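Putative cellulase CEL6 (Mycobacterium tuberculosis, PDB 1UP3) probably hydrolyses internal beta-1,4-glucosidic bonds of cellulose, as an endoglucanase of glycoside hydrolase family 6. Local coordinates at residues 117-125 against 136-144. Numbering follows the deposited sequence.
Sequences VEPDALAMA and RFDLVRYAV. With BGC (beta-D-glucopyranose), chain B.
Arg136 reaches from its helix to the backbone of the short helical turn 121-124, where its NH1 donates a hydrogen bond of 3.0 Å to Ala121 O. The carbonyl oxygen is met on a lone pair, in the carbonyl plane, and lies only 15° out of the guanidinium plane, so the planar group approaches with its edge. The chain runs extended through CG and CD, CG anti to the backbone N (chi1 172°), which leaves Arg136 CD 3.3 Å from the same Ala121 O; the bend at chi3 (-72°) then turns the guanidinium so that NH1 faces that oxygen. The methyls of Ala121 and Ala125 also pack on Arg136 CD, each CB 4.1 Å from that carbon. NH2 of the same guanidinium is bonded to Pro79 O, a second grip that should limit its rotation.

One helical residue further on, the ring of Phe137 takes Leu122 CD2 obliquely, 3.6 Å from CD1, while Ala125 CB sits 3.8 Å from CE1. In this family 6 fold, a distorted alpha/beta barrel, strand 113-117 ends at Val117 and the chain passes through a type II turn, Glu118 to Ala121, at the edge of the glycan-binding pocket; helix 130-147 then leads back to the neighbouring parallel strand 153-158. Val140 stands between the two ends of the contact: its CG2 lies 4.3 Å from Leu122 CD2, and its other methyl looks toward Val117. Val117 CG1, anti to the backbone N, is directed at the helix and touches Ala143 CB at 4.0 Å.

Asp120 sends its carboxylate the other way, into the glycan pocket, where OD2 accepts a hydrogen bond from O4 of the bound glucose at 2.7 Å. Asp158 OD2 accepts a bond from the backbone N of Asp120, and Met124 CE lies alongside the sugar near O2.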
ATOM      1  N   VAL A 117       1.500   2.664  -5.789  1.00  4.87           N
ATOM      2  CA  VAL A 117       0.811   2.361  -7.050  1.00  5.14           C
ATOM      3  C   VAL A 117       0.553   0.846  -7.155  1.00  4.87           C
ATOM      4  O   VAL A 117       1.470   0.037  -7.355  1.00  5.06           O
ATOM      5  CB  VAL A 117       1.627   2.797  -8.274  1.00  6.37           C
ATOM      6  CG1 VAL A 117       0.884   2.514  -9.578  1.00  7.00           C
ATOM      7  CG2 VAL A 117       1.999   4.247  -8.196  1.00  6.45           C
ATOM      8  N   GLU A 118      -0.725   0.505  -7.033  1.00  5.08           N
ATOM      9  CA  GLU A 118      -1.272  -0.814  -7.350  1.00  4.53           C
ATOM     10  C   GLU A 118      -0.606  -2.004  -6.669  1.00  5.82           C
ATOM     11  O   GLU A 118       0.041  -2.831  -7.303  1.00  5.68           O
ATOM     12  CB  GLU A 118      -1.332  -0.997  -8.858  1.00  4.42           C
ATOM     13  CG  GLU A 118      -2.246   0.015  -9.535  1.00  4.53           C
ATOM     14  CD  GLU A 118      -3.708  -0.086  -9.125  1.00  4.66           C
ATOM     15  OE1 GLU A 118      -4.196  -1.151  -8.641  1.00  4.97           O
ATOM     16  OE2 GLU A 118      -4.419   0.938  -9.321  1.00  7.20           O
ATOM     17  N   PRO A 119      -0.859  -2.131  -5.379  1.00  5.16           N
ATOM     18  CA  PRO A 119      -0.448  -3.362  -4.652  1.00  6.20           C
ATOM     19  C   PRO A 119      -0.837  -4.609  -5.450  1.00  6.34           C
ATOM     20  O   PRO A 119      -1.977  -4.705  -5.886  1.00  6.33           O
ATOM     21  CB  PRO A 119      -1.277  -3.293  -3.361  1.00  4.90           C
ATOM     22  CG  PRO A 119      -1.357  -1.811  -3.092  1.00  5.29           C
ATOM     23  CD  PRO A 119      -1.551  -1.198  -4.482  1.00  5.20           C
ATOM     24  N   ASP A 120       0.123  -5.496  -5.640  1.00  6.65           N
ATOM     25  CA  ASP A 120      -0.039  -6.832  -6.259  1.00  6.86           C
ATOM     26  C   ASP A 120      -0.076  -6.817  -7.763  1.00  7.38           C
ATOM     27  O   ASP A 120       0.031  -7.880  -8.353  1.00  7.73           O
ATOM     28  CB  ASP A 120      -1.287  -7.594  -5.799  1.00  7.17           C
ATOM     29  CG  ASP A 120      -1.431  -7.711  -4.301  1.00  8.88           C
ATOM     30  OD1 ASP A 120      -0.416  -7.677  -3.567  1.00  9.38           O
ATOM     31  OD2 ASP A 120      -2.580  -7.874  -3.797  1.00  9.48           O
ATOM     32  N   ALA A 121      -0.210  -5.658  -8.411  1.00  6.54           N
ATOM     33  CA  ALA A 121      -0.511  -5.698  -9.855  1.00  6.44           C
ATOM     34  C   ALA A 121       0.617  -6.335 -10.658  1.00  6.71           C
ATOM     35  O   ALA A 121       0.385  -7.222 -11.498  1.00  6.82           O
ATOM     36  CB  ALA A 121      -0.851  -4.328 -10.387  1.00  6.59           C
ATOM     37  N   LEU A 122       1.835  -5.885 -10.446  1.00  6.37           N
ATOM     38  CA  LEU A 122       2.980  -6.443 -11.195  1.00  6.13           C
ATOM     39  C   LEU A 122       3.255  -7.887 -10.761  1.00  6.84           C
ATOM     40  O   LEU A 122       3.574  -8.730 -11.601  1.00  7.78           O
ATOM     41  CB  LEU A 122       4.243  -5.623 -11.026  1.00  7.02           C
ATOM     42  CG  LEU A 122       4.210  -4.186 -11.578  1.00  8.27           C
ATOM     43  CD1 LEU A 122       5.572  -3.534 -11.422  1.00  9.73           C
ATOM     44  CD2 LEU A 122       3.798  -4.172 -13.022  1.00  9.91           C
ATOM     45  N   ALA A 123       3.116  -8.165  -9.471  1.00  6.82           N
ATOM     46  CA  ALA A 123       3.478  -9.505  -8.940  1.00  8.20           C
ATOM     47  C   ALA A 123       2.483 -10.560  -9.367  1.00  9.22           C
ATOM     48  O   ALA A 123       2.876 -11.714  -9.578  1.00 10.85           O
ATOM     49  CB  ALA A 123       3.600  -9.476  -7.421  1.00  9.11           C
ATOM     50  N   MET A 124       1.206 -10.176  -9.498  1.00  8.07           N
ATOM     51  CA  MET A 124       0.117 -11.111  -9.804  1.00  9.97           C
ATOM     52  C   MET A 124      -0.184 -11.193 -11.307  1.00 10.51           C
ATOM     53  O   MET A 124      -1.042 -11.961 -11.718  1.00 11.01           O
ATOM     54  CB  MET A 124      -1.154 -10.758  -9.024  1.00 10.61           C
ATOM     55  CG  MET A 124      -2.041 -11.972  -8.754  1.00 12.26           C
ATOM     56  SD  MET A 124      -3.613 -11.501  -8.022  1.00 16.14           S
ATOM     57  CE  MET A 124      -3.049 -11.019  -6.527  1.00 12.80           C
ATOM     58  N   ALA A 125       0.558 -10.453 -12.115  1.00  9.33           N
ATOM     59  CA  ALA A 125       0.225 -10.286 -13.532  1.00  9.78           C
ATOM     60  C   ALA A 125       0.234 -11.597 -14.308  1.00 11.21           C
ATOM     61  O   ALA A 125      -0.407 -11.672 -15.333  1.00 11.49           O
ATOM     62  CB  ALA A 125       1.117  -9.275 -14.167  1.00  9.81           C
ATOM     63  N   ARG A 136      -1.641  -4.464 -18.675  1.00  6.91           N
ATOM     64  CA  ARG A 136      -1.485  -4.087 -17.257  1.00  6.92           C
ATOM     65  C   ARG A 136      -0.173  -3.322 -17.064  1.00  6.72           C
ATOM     66  O   ARG A 136      -0.145  -2.311 -16.361  1.00  7.15           O
ATOM     67  CB  ARG A 136      -1.525  -5.334 -16.355  1.00  7.12           C
ATOM     68  CG  ARG A 136      -1.185  -5.049 -14.885  1.00  6.96           C
ATOM     69  CD  ARG A 136      -1.500  -6.140 -13.959  1.00  7.05           C
ATOM     70  NE  ARG A 136      -2.909  -6.326 -13.723  1.00  6.02           N
ATOM     71  CZ  ARG A 136      -3.385  -7.151 -12.809  1.00  5.61           C
ATOM     72  NH1 ARG A 136      -2.529  -7.837 -12.037  1.00  7.37           N
ATOM     73  NH2 ARG A 136      -4.661  -7.338 -12.654  1.00  7.06           N
ATOM     74  N   PHE A 137       0.901  -3.807 -17.676  1.00  6.94           N
ATOM     75  CA  PHE A 137       2.198  -3.133 -17.546  1.00  7.66           C
ATOM     76  C   PHE A 137       2.093  -1.708 -18.127  1.00  7.60           C
ATOM     77  O   PHE A 137       2.596  -0.750 -17.530  1.00  8.30           O
ATOM     78  CB  PHE A 137       3.327  -3.907 -18.223  1.00  8.24           C
ATOM     79  CG  PHE A 137       3.633  -5.263 -17.604  1.00  9.46           C
ATOM     80  CD1 PHE A 137       3.249  -5.577 -16.328  1.00 12.63           C
ATOM     81  CD2 PHE A 137       4.307  -6.223 -18.335  1.00 15.27           C
ATOM     82  CE1 PHE A 137       3.539  -6.826 -15.781  1.00 12.63           C
ATOM     83  CE2 PHE A 137       4.591  -7.462 -17.777  1.00 15.68           C
ATOM     84  CZ  PHE A 137       4.213  -7.738 -16.496  1.00 13.73           C
ATOM     85  N   ASP A 138       1.415  -1.566 -19.271  1.00  7.12           N
ATOM     86  CA  ASP A 138       1.169  -0.242 -19.850  1.00  8.54           C
ATOM     87  C   ASP A 138       0.386   0.698 -18.946  1.00  7.39           C
ATOM     88  O   ASP A 138       0.689   1.899 -18.904  1.00  8.14           O
ATOM     89  CB  ASP A 138       0.487  -0.347 -21.202  1.00  8.77           C
ATOM     90  CG  ASP A 138       1.347  -1.010 -22.250  1.00 14.30           C
ATOM     91  OD1 ASP A 138       2.586  -1.123 -22.071  1.00 18.11           O
ATOM     92  OD2 ASP A 138       0.832  -1.454 -23.292  1.00 20.62           O
ATOM     93  N   LEU A 139      -0.588   0.163 -18.203  1.00  5.80           N
ATOM     94  CA  LEU A 139      -1.373   0.958 -17.268  1.00  6.17           C
ATOM     95  C   LEU A 139      -0.554   1.402 -16.057  1.00  6.75           C
ATOM     96  O   LEU A 139      -0.674   2.542 -15.618  1.00  7.66           O
ATOM     97  CB  LEU A 139      -2.611   0.166 -16.828  1.00  6.73           C
ATOM     98  CG  LEU A 139      -3.610  -0.067 -17.960  1.00  5.68           C
ATOM     99  CD1 LEU A 139      -4.729  -0.970 -17.439  1.00  6.38           C
ATOM    100  CD2 LEU A 139      -4.134   1.165 -18.577  1.00  7.16           C
ATOM    101  N   VAL A 140       0.313   0.528 -15.556  1.00  7.38           N
ATOM    102  CA  VAL A 140       1.165   0.903 -14.457  1.00  6.72           C
ATOM    103  C   VAL A 140       2.168   1.954 -14.930  1.00  7.33           C
ATOM    104  O   VAL A 140       2.455   2.901 -14.208  1.00  8.16           O
ATOM    105  CB  VAL A 140       1.827  -0.320 -13.794  1.00  6.64           C
ATOM    106  CG1 VAL A 140       2.796   0.139 -12.697  1.00  7.82           C
ATOM    107  CG2 VAL A 140       0.733  -1.209 -13.203  1.00  7.90           C
ATOM    108  N   ARG A 141       2.736   1.756 -16.112  1.00  6.88           N
ATOM    109  CA  ARG A 141       3.619   2.771 -16.675  1.00  7.27           C
ATOM    110  C   ARG A 141       2.906   4.122 -16.863  1.00  7.72           C
ATOM    111  O   ARG A 141       3.492   5.192 -16.598  1.00  7.61           O
ATOM    112  CB  ARG A 141       4.210   2.284 -18.011  1.00  8.02           C
ATOM    113  CG  ARG A 141       5.290   3.250 -18.528  1.00 10.08           C
ATOM    114  CD  ARG A 141       5.938   2.843 -19.868  1.00 16.48           C
ATOM    115  NE  ARG A 141       5.832   1.434 -20.090  1.00 24.21           N
ATOM    116  CZ  ARG A 141       5.069   0.783 -20.965  1.00 29.50           C
ATOM    117  NH1 ARG A 141       4.335   1.403 -21.896  1.00 32.28           N
ATOM    118  NH2 ARG A 141       5.092  -0.556 -20.905  1.00 31.05           N
ATOM    119  N   TYR A 142       1.648   4.087 -17.292  1.00  7.84           N
ATOM    120  CA  TYR A 142       0.849   5.292 -17.448  1.00  7.97           C
ATOM    121  C   TYR A 142       0.706   6.025 -16.098  1.00  7.45           C
ATOM    122  O   TYR A 142       0.874   7.237 -16.012  1.00  7.84           O
ATOM    123  CB  TYR A 142      -0.526   4.956 -18.020  1.00  9.13           C
ATOM    124  CG  TYR A 142      -1.326   6.202 -18.360  1.00  8.32           C
ATOM    125  CD1 TYR A 142      -1.112   6.869 -19.533  1.00 12.18           C
ATOM    126  CD2 TYR A 142      -2.245   6.737 -17.453  1.00  8.59           C
ATOM    127  CE1 TYR A 142      -1.798   8.038 -19.845  1.00 14.40           C
ATOM    128  CE2 TYR A 142      -2.954   7.909 -17.762  1.00  9.58           C
ATOM    129  CZ  TYR A 142      -2.691   8.560 -18.962  1.00 13.62           C
ATOM    130  OH  TYR A 142      -3.352   9.731 -19.332  1.00 14.05           O
ATOM    131  N   ALA A 143       0.438   5.263 -15.040  1.00  7.23           N
ATOM    132  CA  ALA A 143       0.367   5.837 -13.708  1.00  7.10           C
ATOM    133  C   ALA A 143       1.665   6.522 -13.309  1.00  7.87           C
ATOM    134  O   ALA A 143       1.652   7.629 -12.817  1.00  7.61           O
ATOM    135  CB  ALA A 143      -0.015   4.778 -12.702  1.00  8.08           C
ATOM    136  N   VAL A 144       2.801   5.879 -13.522  1.00  7.59           N
ATOM    137  CA  VAL A 144       4.082   6.451 -13.183  1.00  8.47           C
ATOM    138  C   VAL A 144       4.287   7.735 -13.959  1.00  9.11           C
ATOM    139  O   VAL A 144       4.631   8.781 -13.392  1.00  9.95           O
ATOM    140  CB  VAL A 144       5.249   5.472 -13.461  1.00  9.97           C
ATOM    141  CG1 VAL A 144       6.590   6.178 -13.353  1.00 11.66           C
ATOM    142  CG2 VAL A 144       5.204   4.286 -12.494  1.00 11.67           C
TER
HETATM  143  C2  BGC B   4      -3.198 -12.258  -2.478  1.00 10.07           C
HETATM  144  C3  BGC B   4      -3.544 -10.779  -2.400  1.00 10.22           C
HETATM  145  C4  BGC B   4      -2.797 -10.112  -1.244  1.00  8.66           C
HETATM  146  C5  BGC B   4      -1.296 -10.454  -1.365  1.00  6.00           C
HETATM  147  C6  BGC B   4      -0.505  -9.956  -0.149  1.00  6.77           C
HETATM  148  C1  BGC B   4      -1.677 -12.437  -2.553  1.00  9.85           C
HETATM  149  O2  BGC B   4      -3.875 -12.899  -3.576  1.00 13.03           O
HETATM  150  O3  BGC B   4      -4.942 -10.571  -2.281  1.00 10.65           O
HETATM  151  O4  BGC B   4      -2.965  -8.691  -1.234  1.00  9.94           O
HETATM  152  O5  BGC B   4      -1.077 -11.855  -1.423  1.00  8.49           O
HETATM  153  O6  BGC B   4       0.878 -10.207  -0.315  1.00  7.16           O